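PDB 3KYA: putative phosphatase from Bacteroides thetaiotaomicron, which is of uncertain function, possibly a phosphatase, and binds zinc, with an N-terminal IPT/TIG domain followed by a beta-propeller-like region of successive antiparallel sheets. Local coordinates for residues F304-P309 / A324-I329. Numbering follows the deposited sequence.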
ATOM      1  N   PHE A 304     -18.098   1.885  30.781  1.00 16.33           N
ATOM      2  CA  PHE A 304     -17.301   3.099  30.723  1.00 16.17           C
ATOM      3  C   PHE A 304     -18.008   4.155  29.885  1.00 16.03           C
ATOM      4  O   PHE A 304     -19.084   3.894  29.303  1.00 15.80           O
ATOM      5  CB  PHE A 304     -15.918   2.800  30.107  1.00 16.04           C
ATOM      6  CG  PHE A 304     -15.966   1.847  28.922  1.00 15.77           C
ATOM      7  CD1 PHE A 304     -16.480   2.249  27.698  1.00 14.83           C
ATOM      8  CD2 PHE A 304     -15.474   0.557  29.038  1.00 15.73           C
ATOM      9  CE1 PHE A 304     -16.523   1.367  26.609  1.00 16.42           C
ATOM     10  CE2 PHE A 304     -15.521  -0.330  27.962  1.00 17.24           C
ATOM     11  CZ  PHE A 304     -16.047   0.081  26.746  1.00 16.37           C
ATOM     12  N   THR A 305     -17.416   5.350  29.881  1.00 15.69           N
ATOM     13  CA  THR A 305     -17.777   6.444  28.995  1.00 15.68           C
ATOM     14  C   THR A 305     -16.570   6.485  28.055  1.00 16.02           C
ATOM     15  O   THR A 305     -15.434   6.428  28.530  1.00 16.03           O
ATOM     16  CB  THR A 305     -17.985   7.761  29.741  1.00 16.10           C
ATOM     17  OG1 THR A 305     -16.867   8.012  30.604  1.00 15.54           O
ATOM     18  CG2 THR A 305     -19.261   7.698  30.588  1.00 16.25           C
ATOM     19  N   ILE A 306     -16.767   6.579  26.744  1.00 15.56           N
ATOM     20  CA  ILE A 306     -15.610   6.503  25.838  1.00 15.63           C
ATOM     21  C   ILE A 306     -14.751   7.772  25.716  1.00 16.21           C
ATOM     22  O   ILE A 306     -13.572   7.664  25.430  1.00 16.43           O
ATOM     23  CB  ILE A 306     -16.004   5.977  24.414  1.00 15.60           C
ATOM     24  CG1 ILE A 306     -16.740   7.037  23.580  1.00 15.49           C
ATOM     25  CG2 ILE A 306     -16.815   4.671  24.553  1.00 14.55           C
ATOM     26  CD1 ILE A 306     -17.087   6.575  22.128  1.00 14.80           C
ATOM     27  N   ALA A 307     -15.351   8.945  25.915  1.00 16.68           N
ATOM     28  CA  ALA A 307     -14.665  10.228  25.787  1.00 17.37           C
ATOM     29  C   ALA A 307     -15.388  11.316  26.591  1.00 18.00           C
ATOM     30  O   ALA A 307     -15.602  11.158  27.789  1.00 18.46           O
ATOM     31  CB  ALA A 307     -14.547  10.623  24.317  1.00 16.79           C
ATOM     32  N   ASP A 308     -15.796  12.388  25.916  1.00 18.37           N
ATOM     33  CA  ASP A 308     -16.481  13.514  26.551  1.00 18.96           C
ATOM     34  C   ASP A 308     -17.984  13.469  26.312  1.00 18.52           C
ATOM     35  O   ASP A 308     -18.464  12.617  25.567  1.00 18.22           O
ATOM     36  CB  ASP A 308     -15.898  14.800  25.995  1.00 19.00           C
ATOM     37  CG  ASP A 308     -14.455  14.936  26.326  1.00 21.95           C
ATOM     38  OD1 ASP A 308     -14.140  14.969  27.542  1.00 24.42           O
ATOM     39  OD2 ASP A 308     -13.653  15.011  25.371  1.00 26.54           O
ATOM     40  N   PRO A 309     -18.738  14.366  26.968  1.00 17.74           N
ATOM     41  CA  PRO A 309     -20.188  14.351  26.765  1.00 17.25           C
ATOM     42  C   PRO A 309     -20.602  14.720  25.349  1.00 16.62           C
ATOM     43  O   PRO A 309     -19.836  15.359  24.622  1.00 16.48           O
ATOM     44  CB  PRO A 309     -20.689  15.422  27.747  1.00 17.15           C
ATOM     45  CG  PRO A 309     -19.648  15.471  28.798  1.00 17.78           C
ATOM     46  CD  PRO A 309     -18.358  15.245  28.089  1.00 17.82           C
ATOM     47  N   ALA A 324     -13.364  -4.320  18.830  1.00 12.82           N
ATOM     48  CA  ALA A 324     -14.382  -3.502  18.188  1.00 12.65           C
ATOM     49  C   ALA A 324     -13.866  -2.108  17.877  1.00 13.04           C
ATOM     50  O   ALA A 324     -12.937  -1.618  18.529  1.00 13.26           O
ATOM     51  CB  ALA A 324     -15.604  -3.386  19.081  1.00 12.17           C
ATOM     52  N   TYR A 325     -14.460  -1.488  16.863  1.00 13.34           N
ATOM     53  CA  TYR A 325     -14.198  -0.095  16.556  1.00 13.52           C
ATOM     54  C   TYR A 325     -15.436   0.721  16.941  1.00 13.88           C
ATOM     55  O   TYR A 325     -16.566   0.306  16.679  1.00 13.51           O
ATOM     56  CB  TYR A 325     -13.881   0.137  15.072  1.00 13.29           C
ATOM     57  CG  TYR A 325     -12.639  -0.539  14.535  1.00 13.44           C
ATOM     58  CD1 TYR A 325     -11.531  -0.784  15.343  1.00 13.65           C
ATOM     59  CD2 TYR A 325     -12.529  -0.837  13.188  1.00 13.50           C
ATOM     60  CE1 TYR A 325     -10.394  -1.369  14.832  1.00 14.46           C
ATOM     61  CE2 TYR A 325     -11.383  -1.421  12.669  1.00 12.89           C
ATOM     62  CZ  TYR A 325     -10.322  -1.681  13.488  1.00 14.47           C
ATOM     63  OH  TYR A 325      -9.195  -2.268  12.963  1.00 14.63           O
ATOM     64  N   PHE A 326     -15.228   1.866  17.584  1.00 14.00           N
ATOM     65  CA  PHE A 326     -16.322   2.765  17.918  1.00 14.45           C
ATOM     66  C   PHE A 326     -16.214   3.956  16.966  1.00 14.38           C
ATOM     67  O   PHE A 326     -15.244   4.721  17.034  1.00 13.97           O
ATOM     68  CB  PHE A 326     -16.282   3.256  19.377  1.00 15.14           C
ATOM     69  CG  PHE A 326     -16.265   2.159  20.414  1.00 16.86           C
ATOM     70  CD1 PHE A 326     -16.840   0.924  20.175  1.00 21.16           C
ATOM     71  CD2 PHE A 326     -15.761   2.403  21.669  1.00 21.91           C
ATOM     72  CE1 PHE A 326     -16.849  -0.066  21.159  1.00 22.56           C
ATOM     73  CE2 PHE A 326     -15.782   1.411  22.654  1.00 22.76           C
ATOM     74  CZ  PHE A 326     -16.320   0.182  22.384  1.00 21.40           C
ATOM     75  N   GLY A 327     -17.197   4.106  16.079  1.00 13.94           N
ATOM     76  CA  GLY A 327     -17.203   5.196  15.107  1.00 14.02           C
ATOM     77  C   GLY A 327     -17.901   6.420  15.667  1.00 13.92           C
ATOM     78  O   GLY A 327     -19.128   6.412  15.824  1.00 14.44           O
ATOM     79  N   VAL A 328     -17.124   7.463  15.963  1.00 13.55           N
ATOM     80  CA  VAL A 328     -17.647   8.708  16.545  1.00 13.58           C
ATOM     81  C   VAL A 328     -18.095   9.606  15.392  1.00 13.59           C
ATOM     82  O   VAL A 328     -17.322  10.360  14.814  1.00 13.61           O
ATOM     83  CB  VAL A 328     -16.621   9.385  17.486  1.00 13.66           C
ATOM     84  CG1 VAL A 328     -17.265  10.538  18.237  1.00 14.07           C
ATOM     85  CG2 VAL A 328     -16.073   8.379  18.491  1.00 12.73           C
ATOM     86  N   ILE A 329     -19.371   9.449  15.039  1.00 14.13           N
ATOM     87  CA  ILE A 329     -20.014  10.138  13.926  1.00 14.31           C
ATOM     88  C   ILE A 329     -19.864  11.657  13.954  1.00 14.87           C
ATOM     89  O   ILE A 329     -19.495  12.270  12.947  1.00 15.00           O
ATOM     90  CB  ILE A 329     -21.541   9.800  13.923  1.00 14.63           C
ATOM     91  CG1 ILE A 329     -21.771   8.299  13.724  1.00 15.43           C
ATOM     92  CG2 ILE A 329     -22.289  10.606  12.856  1.00 14.05           C
ATOM     93  CD1 ILE A 329     -23.216   7.860  14.107  1.00 14.71           C
TER
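Ile-306 sits in the middle of this contact and touches two residues of the facing strand, Phe-326 and Val-328, with its two branches. Its CG2 methyl, anti to the carbonyl carbon, meets the CD2-CE2 side of the Phe-326 ring obliquely, 3.8 Å from CD2 and almost as close to CE2. The other branch, with CG1 lying between the backbone N and the carbonyl carbon (chi1 75°), extends to CD1, which meets Val-328 CG2 tip to tip at 4.2 Å.

The two phenyl rings meet through one close atom pair, their planes inclined by about 38°. Phe-304 and Phe-326 reach out from opposite directions, and CE1 of Phe-304 comes to 4.0 Å from CE2 of Phe-326. Each ring is met obliquely by the other. That same CE2 is approached by the Ile-306 methyl too, which closes a small triangle of carbons with Phe-304 CE1 on one side of it.

The backbones stay well apart, with the CA atoms of Ile-306 and Phe-326 8.8 Å from each other. Each segment is tied into its own sheet by backbone hydrogen bonds, Phe-304 to Val-271 and Phe-326 to Met-335. The contact therefore joins two neighbouring four-stranded antiparallel sheets, where strand 300-305 ends and the chain turns into the next sheet. Pro-349 touches Phe-304, Ile-306 and Phe-326, while Ile-306 and Val-328 also touch Trp-311.

Every contact made here is between carbon atoms, and Ile-306, Phe-326 and Val-328 are buried. The two sheets are thus held together at this point by dispersion and exclusion of water, as between the blades of a propeller, without directional polar bonds.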